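Local atomic coordinates of E3 SUMO-protein ligase SIZ2 (Saccharomyces cerevisiae, PDB entry 6U75), a protein that acts as a PIAS-family SUMO E3 ligase, promoting the attachment of SUMO to other proteins, and binds double-stranded DNA. Residues K31-V36 with T114-L119; G147-R152 with L238-F243; Y53-F58 with S133-E138. All blocks are in the same frame, centred on the assembly; numbering follows the deposited sequence.

Overall arrangement
Contacts 1 and 3 both belong to the PINIT domain and both pair antiparallel strands, but in different sheets. Contact 1 joins the edge strand 28-34 to strand 117-123 and is half exposed, with lysines, a histidine and a methionine on its outer side. Contact 3, between strands 50-58 and 130-139, is buried and largely aromatic. Their centres lie about 15 Å apart, and they touch where Leu119 CD2 packs on Leu54 CD1 at 3.7 Å. Contact 2, partly buried and centred about 43 Å from contact 1, instead sets the end of helix 142-150 against the SP-RING zinc finger, replacing the strand ladder with one arginine bond, a water bridge and a small aliphatic cluster.

Contact 1 of 3, residues K31-V36 with T114-L119; sequences KMKFKV and TEMNHL
Met32 and Phe34 pair with Leu119 and Asn117 as the two hydrogen-bonded pairs of an antiparallel ladder, which fastens the edge strand 28-34 of a four-stranded PINIT-domain sheet to its neighbour, strand 117-123. Four backbone bonds make the ladder. Met32 N donates to Leu119 O and receives the return bond from Leu119 N on Met32 O; Phe34 N and Asn117 O, 2.9 Å apart, begin the second pair, which Asn117 N and Phe34 O complete.

The face carrying Met32, Phe34, Asn117 and Leu119 is buried. There Met32 and Leu119 run side by side in the same direction, with SD 4.2 Å from CD2, and Asn117 CB sits over one face of the Phe34 ring, offset toward its rim. The Asn117 amide is spread over several partners: ND2 makes a weak 3.4 Å bond to Phe34 O, while OD1 receives Asn83 ND2 and Lys111 N. Asn83 OD1 also accepts the His118 N-H.

On the other face Lys33 and His118 form the non-hydrogen-bonded pair, their side chains alongside each other and Lys33 CG 4.2 Å from His118 ND1. A bend in Met116 (chi2 74°) lays its thioether across segment 31-36, with SD beside Lys35 CG and CE beside Lys33 CB. Lys35 crosses Met116 at about a right angle, and turns at chi3 and chi4 bring its ammonium to the loop, where NZ lies 2.9 Å from Thr114 O. That donor stands 69° out of the carbonyl plane.

The chemistry is thus two-sided: on the buried face the one side-chain amide, Asn117, is tied to Phe34 O, Asn83 and Lys111 among apolar side chains, whereas the exposed side relies on long aliphatic stems whose charged ends can meet solvent or a backbone carbonyl.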
# COMPACT_ATOMS: atom_id res chain seq x y z
N LYS A 31 -13.16 23.76 8.17
CA LYS A 31 -14.46 23.17 7.87
C LYS A 31 -14.67 23.08 6.37
O LYS A 31 -14.20 23.92 5.60
CB LYS A 31 -15.58 24.00 8.51
CG LYS A 31 -15.52 24.05 10.02
CD LYS A 31 -16.49 25.08 10.58
CE LYS A 31 -17.04 24.64 11.93
NZ LYS A 31 -17.96 25.66 12.51
N MET A 32 -15.39 22.03 5.96
CA MET A 32 -15.73 21.83 4.55
C MET A 32 -17.18 21.39 4.45
O MET A 32 -17.57 20.39 5.07
CB MET A 32 -14.82 20.78 3.91
CG MET A 32 -13.34 21.11 3.94
SD MET A 32 -12.33 19.78 3.26
CE MET A 32 -13.08 19.55 1.65
N LYS A 33 -17.97 22.12 3.67
CA LYS A 33 -19.32 21.71 3.33
C LYS A 33 -19.33 21.17 1.90
O LYS A 33 -18.74 21.77 1.01
CB LYS A 33 -20.31 22.87 3.45
CG LYS A 33 -20.01 23.87 4.55
CD LYS A 33 -21.20 24.79 4.82
CE LYS A 33 -21.59 25.64 3.61
NZ LYS A 33 -20.55 26.64 3.25
N PHE A 34 -20.01 20.04 1.70
CA PHE A 34 -20.24 19.59 0.33
C PHE A 34 -21.38 18.58 0.31
O PHE A 34 -21.70 17.95 1.32
CB PHE A 34 -18.98 18.99 -0.30
CG PHE A 34 -18.49 17.74 0.37
CD1 PHE A 34 -18.97 16.50 -0.02
CD2 PHE A 34 -17.53 17.81 1.37
CE1 PHE A 34 -18.51 15.35 0.59
CE2 PHE A 34 -17.08 16.66 1.98
CZ PHE A 34 -17.57 15.42 1.59
N LYS A 35 -21.99 18.46 -0.86
CA LYS A 35 -23.06 17.51 -1.11
C LYS A 35 -22.58 16.44 -2.07
O LYS A 35 -21.68 16.67 -2.88
CB LYS A 35 -24.29 18.21 -1.70
CG LYS A 35 -24.81 19.36 -0.85
CD LYS A 35 -25.85 20.20 -1.58
CE LYS A 35 -27.24 19.59 -1.51
NZ LYS A 35 -27.79 19.63 -0.13
N VAL A 36 -23.18 15.25 -1.96
CA VAL A 36 -22.90 14.14 -2.86
C VAL A 36 -24.18 13.86 -3.62
O VAL A 36 -25.16 13.36 -3.05
CB VAL A 36 -22.41 12.90 -2.11
CG1 VAL A 36 -22.25 11.73 -3.07
CG2 VAL A 36 -21.09 13.20 -1.40
N THR A 114 -29.97 14.96 -0.43
CA THR A 114 -30.61 16.26 -0.26
C THR A 114 -30.01 17.06 0.89
O THR A 114 -30.18 18.28 0.93
CB THR A 114 -32.11 16.09 -0.03
OG1 THR A 114 -32.32 15.35 1.18
CG2 THR A 114 -32.75 15.35 -1.19
N GLU A 115 -29.30 16.41 1.81
CA GLU A 115 -28.74 17.07 2.97
C GLU A 115 -27.26 17.38 2.75
O GLU A 115 -26.64 16.93 1.78
CB GLU A 115 -28.92 16.21 4.22
CG GLU A 115 -30.38 16.06 4.64
CD GLU A 115 -30.55 15.19 5.88
OE1 GLU A 115 -29.54 14.61 6.34
OE2 GLU A 115 -31.68 15.10 6.39
N MET A 116 -26.70 18.17 3.66
CA MET A 116 -25.34 18.68 3.54
C MET A 116 -24.39 17.82 4.35
O MET A 116 -24.72 17.37 5.45
CB MET A 116 -25.27 20.13 4.03
CG MET A 116 -24.09 20.91 3.50
SD MET A 116 -24.31 21.35 1.77
CE MET A 116 -22.68 21.94 1.35
N ASN A 117 -23.19 17.59 3.80
CA ASN A 117 -22.14 16.87 4.50
C ASN A 117 -21.11 17.87 5.02
O ASN A 117 -20.61 18.71 4.26
CB ASN A 117 -21.47 15.84 3.60
CG ASN A 117 -22.42 14.75 3.15
OD1 ASN A 117 -22.74 13.84 3.92
ND2 ASN A 117 -22.88 14.83 1.91
N HIS A 118 -20.79 17.76 6.31
CA HIS A 118 -19.82 18.62 6.97
C HIS A 118 -18.61 17.79 7.38
O HIS A 118 -18.76 16.74 8.01
CB HIS A 118 -20.43 19.29 8.20
CG HIS A 118 -21.68 20.07 7.92
ND1 HIS A 118 -21.66 21.38 7.47
CD2 HIS A 118 -22.99 19.73 8.02
CE1 HIS A 118 -22.90 21.80 7.30
NE2 HIS A 118 -23.72 20.82 7.63
N LEU A 119 -17.42 18.27 7.02
CA LEU A 119 -16.17 17.62 7.38
C LEU A 119 -15.31 18.64 8.11
O LEU A 119 -14.89 19.64 7.52
CB LEU A 119 -15.45 17.09 6.14
CG LEU A 119 -14.07 16.47 6.38
CD1 LEU A 119 -14.18 15.21 7.23
CD2 LEU A 119 -13.38 16.16 5.06

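Contact 2 of 3, residues G147-R152 with L238-F243; sequences GKILKR and LKISEF
Arg152 supplies the direct hydrogen bond of this contact, from NH1 to the carbonyl oxygen of Leu238, 2.9 Å away. The N-H reaches a lone pair of that oxygen in the carbonyl plane, and the oxygen in turn lies at the edge of the guanidinium, 13° out of its plane. An extended chain from CG to NE carries the group across from just past helix 142-150. NH1 also bonds to Phe235 O and the guanidinium makes a cation-pi contact with the Phe235 ring, so several partners fix its position, while Ile149 CG1 of its own segment lies over one face near the rim.

A water forms the second polar link. It donates to Ile149 O at 2.9 Å and accepts the N-H of Ile240, 3.0 Å from Ile240 N; a further bond to Arg152 O is weak. A helix carbonyl and a strand amide are thereby joined without touching.

Apolar contacts fill in around these bonds. Ile149 is directed at the other segment, its CD1 meeting Leu238 CD1 at 3.7 Å, with the two side chains crossing at a slant; its CG2 branch, anti to the backbone N (CG1 being at chi1 -68°), reaches toward Ile240 CG1. Leu150 starts out away from the strand, yet its CD2 methyl turns back to lie 4.0 Å from Ile240 CG1.

The contact seats the helix on the SP-RING zinc finger. Lys239 points its ammonium elsewhere, to a salt bridge with Asp201. The Leu238 side chain lies near the zinc ligands without touching them, about 7 Å from the Cys203 side chain. Helix 211-218 adds Leu215, against Ile149, and Phe214, against Leu238, so that helix 142-150 packs on both this helix and short strand 239-240, an edge strand of a three-stranded sheet.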
# COMPACT_ATOMS: atom_id res chain seq x y z
N GLY A 147 -4.14 -12.68 -6.41
CA GLY A 147 -4.56 -13.37 -7.61
C GLY A 147 -3.93 -12.77 -8.86
O GLY A 147 -3.49 -13.50 -9.75
N LYS A 148 -3.87 -11.44 -8.92
CA LYS A 148 -3.19 -10.79 -10.04
C LYS A 148 -1.73 -11.20 -10.10
O LYS A 148 -1.21 -11.52 -11.18
CB LYS A 148 -3.31 -9.27 -9.91
CG LYS A 148 -4.68 -8.71 -10.26
CD LYS A 148 -4.68 -7.18 -10.29
CE LYS A 148 -3.82 -6.63 -11.41
NZ LYS A 148 -3.98 -5.15 -11.57
N ILE A 149 -1.05 -11.20 -8.96
CA ILE A 149 0.37 -11.56 -8.93
C ILE A 149 0.58 -12.99 -9.40
O ILE A 149 1.52 -13.28 -10.15
CB ILE A 149 0.94 -11.35 -7.51
CG1 ILE A 149 0.98 -9.86 -7.17
CG2 ILE A 149 2.33 -11.97 -7.40
CD1 ILE A 149 1.33 -9.56 -5.73
N LEU A 150 -0.30 -13.90 -8.97
CA LEU A 150 -0.14 -15.31 -9.34
C LEU A 150 -0.29 -15.51 -10.84
O LEU A 150 0.39 -16.35 -11.43
CB LEU A 150 -1.17 -16.15 -8.58
CG LEU A 150 -0.96 -16.23 -7.07
CD1 LEU A 150 -2.13 -16.94 -6.40
CD2 LEU A 150 0.35 -16.93 -6.74
N LYS A 151 -1.18 -14.74 -11.48
CA LYS A 151 -1.40 -14.88 -12.91
C LYS A 151 -0.22 -14.39 -13.74
O LYS A 151 -0.19 -14.63 -14.95
CB LYS A 151 -2.67 -14.13 -13.31
CG LYS A 151 -3.95 -14.83 -12.87
CD LYS A 151 -5.19 -13.95 -13.02
CE LYS A 151 -6.47 -14.75 -12.83
NZ LYS A 151 -6.48 -15.51 -11.55
N ARG A 152 0.75 -13.73 -13.13
CA ARG A 152 1.92 -13.23 -13.84
C ARG A 152 2.92 -14.35 -14.08
O ARG A 152 2.87 -15.40 -13.43
CB ARG A 152 2.58 -12.11 -13.05
CG ARG A 152 1.70 -10.91 -12.82
CD ARG A 152 2.36 -9.92 -11.90
NE ARG A 152 1.51 -8.76 -11.65
CZ ARG A 152 1.82 -7.76 -10.83
NH1 ARG A 152 2.97 -7.77 -10.18
NH2 ARG A 152 0.98 -6.75 -10.67
N LEU A 238 6.25 -7.26 -8.39
CA LEU A 238 6.15 -8.47 -7.60
C LEU A 238 5.90 -9.68 -8.49
O LEU A 238 5.00 -9.66 -9.34
CB LEU A 238 5.03 -8.34 -6.57
CG LEU A 238 5.17 -7.19 -5.57
CD1 LEU A 238 3.92 -7.08 -4.70
CD2 LEU A 238 6.40 -7.38 -4.70
N LYS A 239 6.69 -10.73 -8.31
CA LYS A 239 6.51 -11.97 -9.03
C LYS A 239 6.93 -13.13 -8.14
O LYS A 239 7.75 -12.97 -7.23
CB LYS A 239 7.31 -11.99 -10.34
CG LYS A 239 6.99 -10.82 -11.26
CD LYS A 239 7.51 -11.02 -12.68
CE LYS A 239 9.02 -11.12 -12.72
NZ LYS A 239 9.60 -10.34 -13.86
N ILE A 240 6.34 -14.30 -8.39
CA ILE A 240 6.64 -15.49 -7.61
C ILE A 240 7.99 -16.05 -8.03
O ILE A 240 8.36 -15.99 -9.21
CB ILE A 240 5.53 -16.54 -7.77
CG1 ILE A 240 4.19 -16.01 -7.25
CG2 ILE A 240 5.91 -17.83 -7.06
CD1 ILE A 240 4.16 -15.77 -5.75
N SER A 241 8.73 -16.59 -7.07
CA SER A 241 10.02 -17.23 -7.34
C SER A 241 9.79 -18.73 -7.50
O SER A 241 9.42 -19.42 -6.55
CB SER A 241 11.01 -16.96 -6.21
OG SER A 241 12.13 -17.81 -6.30
N GLU A 242 10.01 -19.23 -8.72
CA GLU A 242 9.78 -20.65 -8.97
C GLU A 242 10.72 -21.53 -8.16
O GLU A 242 10.34 -22.63 -7.75
CB GLU A 242 9.94 -20.94 -10.47
CG GLU A 242 9.49 -22.34 -10.87
CD GLU A 242 9.78 -22.65 -12.33
OE1 GLU A 242 10.51 -21.87 -12.97
OE2 GLU A 242 9.26 -23.67 -12.83
N PHE A 243 11.95 -21.06 -7.92
CA PHE A 243 12.93 -21.87 -7.20
C PHE A 243 12.48 -22.14 -5.77
O PHE A 243 12.34 -23.30 -5.35
CB PHE A 243 14.29 -21.16 -7.23
CG PHE A 243 15.43 -22.02 -6.78
CD1 PHE A 243 15.85 -23.10 -7.54
CD2 PHE A 243 16.12 -21.72 -5.61
CE1 PHE A 243 16.91 -23.88 -7.13
CE2 PHE A 243 17.18 -22.50 -5.19
CZ PHE A 243 17.58 -23.58 -5.95
O HOH W 1 4.15 -14.45 -10.47

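Contact 3 of 3, residues Y53-F58 with S133-E138; sequences YLFSGF and SCFIVE
Tyr53 opens the contact with a backbone pair to Phe135 and a ring packed on Val137. Its N-H reaches Phe135 O at 2.9 Å, Phe135 N returns a bond to Tyr53 O, and both are nearly straight. Val137 CG2 sits over one face of the phenol ring, 3.9 Å from its centroid and 24° off the normal, in a CH-pi contact; the methyl projects between the N and carbonyl carbon of its own residue, and the two side chains cross at about a right angle.

Leu54 turns to the opposite face of the sheet. With CG anti to the backbone N (chi1 179°), its CD1 methyl lies against Cys134 SG, its partner in the non-hydrogen-bonded pair. The ladder belongs to a five-stranded antiparallel sheet of the PINIT domain, in which strand 130-139 pairs with 50-58 and also with strands 8-10 and 12-21.

Phe55 returns to the face of Tyr53. Its N donates to Ser133 O and its O accepts Ser133 N, each at 2.9 Å, a second hydrogen-bonded pair. The edge of the Phe135 ring is turned to the face of Phe55 in an offset edge-to-face pair, centroids 5.8 Å apart and planes at 89°, with CD1 of Phe55 3.9 Å from CD1 of Phe135. Val137 CG1 comes to the edge of the Phe55 ring, 4.2 Å from CE1. Phe3 meets both phenylalanine rings, and Tyr8 meets Phe55 edge-to-face.

Beyond Phe55 the pairing runs on past segment 133-138, Gly57 with Ser131 of the same strand 130-139, while Ser56 OG bonds to Asp73 O and Phe58 takes part in a cation-pi contact with Lys128.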
# COMPACT_ATOMS: atom_id res chain seq x y z
N TYR A 53 -13.51 8.08 -0.70
CA TYR A 53 -12.26 8.22 0.03
C TYR A 53 -11.82 9.68 0.05
O TYR A 53 -11.83 10.35 -0.99
CB TYR A 53 -11.17 7.35 -0.58
CG TYR A 53 -11.17 5.90 -0.13
CD1 TYR A 53 -12.22 5.38 0.61
CD2 TYR A 53 -10.11 5.06 -0.43
CE1 TYR A 53 -12.22 4.06 1.03
CE2 TYR A 53 -10.09 3.75 -0.02
CZ TYR A 53 -11.15 3.25 0.71
OH TYR A 53 -11.14 1.94 1.12
N LEU A 54 -11.44 10.15 1.23
CA LEU A 54 -10.81 11.44 1.41
C LEU A 54 -9.30 11.30 1.27
O LEU A 54 -8.70 10.35 1.78
CB LEU A 54 -11.15 12.01 2.79
CG LEU A 54 -10.56 13.36 3.19
CD1 LEU A 54 -11.27 14.50 2.48
CD2 LEU A 54 -10.62 13.53 4.70
N PHE A 55 -8.69 12.25 0.57
CA PHE A 55 -7.26 12.25 0.31
C PHE A 55 -6.66 13.58 0.76
O PHE A 55 -7.30 14.63 0.63
CB PHE A 55 -6.96 12.02 -1.18
CG PHE A 55 -7.35 10.66 -1.67
CD1 PHE A 55 -8.66 10.37 -2.01
CD2 PHE A 55 -6.39 9.66 -1.79
CE1 PHE A 55 -9.01 9.12 -2.46
CE2 PHE A 55 -6.74 8.41 -2.25
CZ PHE A 55 -8.05 8.13 -2.58
N SER A 56 -5.43 13.52 1.27
CA SER A 56 -4.70 14.70 1.68
C SER A 56 -3.27 14.58 1.18
O SER A 56 -2.66 13.51 1.29
CB SER A 56 -4.71 14.87 3.21
OG SER A 56 -3.93 15.99 3.61
N GLY A 57 -2.74 15.67 0.63
CA GLY A 57 -1.39 15.66 0.10
C GLY A 57 -0.69 16.98 0.35
O GLY A 57 -1.32 18.00 0.60
N PHE A 58 0.64 16.93 0.28
CA PHE A 58 1.43 18.16 0.38
C PHE A 58 1.14 19.05 -0.82
O PHE A 58 1.19 18.60 -1.97
CB PHE A 58 2.92 17.84 0.45
CG PHE A 58 3.37 17.35 1.80
CD1 PHE A 58 2.97 17.98 2.97
CD2 PHE A 58 4.21 16.25 1.91
CE1 PHE A 58 3.39 17.53 4.20
CE2 PHE A 58 4.63 15.79 3.14
CZ PHE A 58 4.22 16.44 4.29
N SER A 133 -8.87 16.44 -1.02
CA SER A 133 -9.72 16.04 -2.13
C SER A 133 -10.59 14.88 -1.70
O SER A 133 -10.34 14.23 -0.68
CB SER A 133 -8.89 15.64 -3.36
OG SER A 133 -7.90 16.61 -3.65
N CYS A 134 -11.63 14.61 -2.49
CA CYS A 134 -12.51 13.47 -2.25
C CYS A 134 -12.80 12.79 -3.58
O CYS A 134 -13.11 13.46 -4.57
CB CYS A 134 -13.82 13.91 -1.59
SG CYS A 134 -13.62 14.68 0.03
N PHE A 135 -12.69 11.47 -3.60
CA PHE A 135 -12.90 10.70 -4.82
C PHE A 135 -13.74 9.48 -4.52
O PHE A 135 -13.59 8.85 -3.47
CB PHE A 135 -11.57 10.24 -5.44
CG PHE A 135 -10.74 11.35 -6.01
CD1 PHE A 135 -10.00 12.17 -5.19
CD2 PHE A 135 -10.69 11.55 -7.38
CE1 PHE A 135 -9.22 13.19 -5.72
CE2 PHE A 135 -9.92 12.56 -7.92
CZ PHE A 135 -9.19 13.38 -7.09
N ILE A 136 -14.61 9.13 -5.45
CA ILE A 136 -15.16 7.78 -5.48
C ILE A 136 -14.10 6.87 -6.11
O ILE A 136 -13.47 7.23 -7.11
CB ILE A 136 -16.48 7.74 -6.26
CG1 ILE A 136 -17.49 8.68 -5.59
CG2 ILE A 136 -17.03 6.31 -6.31
CD1 ILE A 136 -18.91 8.54 -6.08
N VAL A 137 -13.88 5.71 -5.50
CA VAL A 137 -12.80 4.83 -5.90
C VAL A 137 -13.27 3.39 -5.82
O VAL A 137 -14.10 3.03 -4.98
CB VAL A 137 -11.54 5.02 -5.02
CG1 VAL A 137 -11.09 6.47 -5.05
CG2 VAL A 137 -11.82 4.57 -3.59
N GLU A 138 -12.73 2.56 -6.71
CA GLU A 138 -12.88 1.12 -6.62
C GLU A 138 -11.72 0.57 -5.80
O GLU A 138 -10.55 0.83 -6.14
CB GLU A 138 -12.92 0.48 -8.00
CG GLU A 138 -13.27 -1.00 -7.99
CD GLU A 138 -13.29 -1.61 -9.38
OE1 GLU A 138 -12.67 -2.68 -9.56
OE2 GLU A 138 -13.91 -1.01 -10.28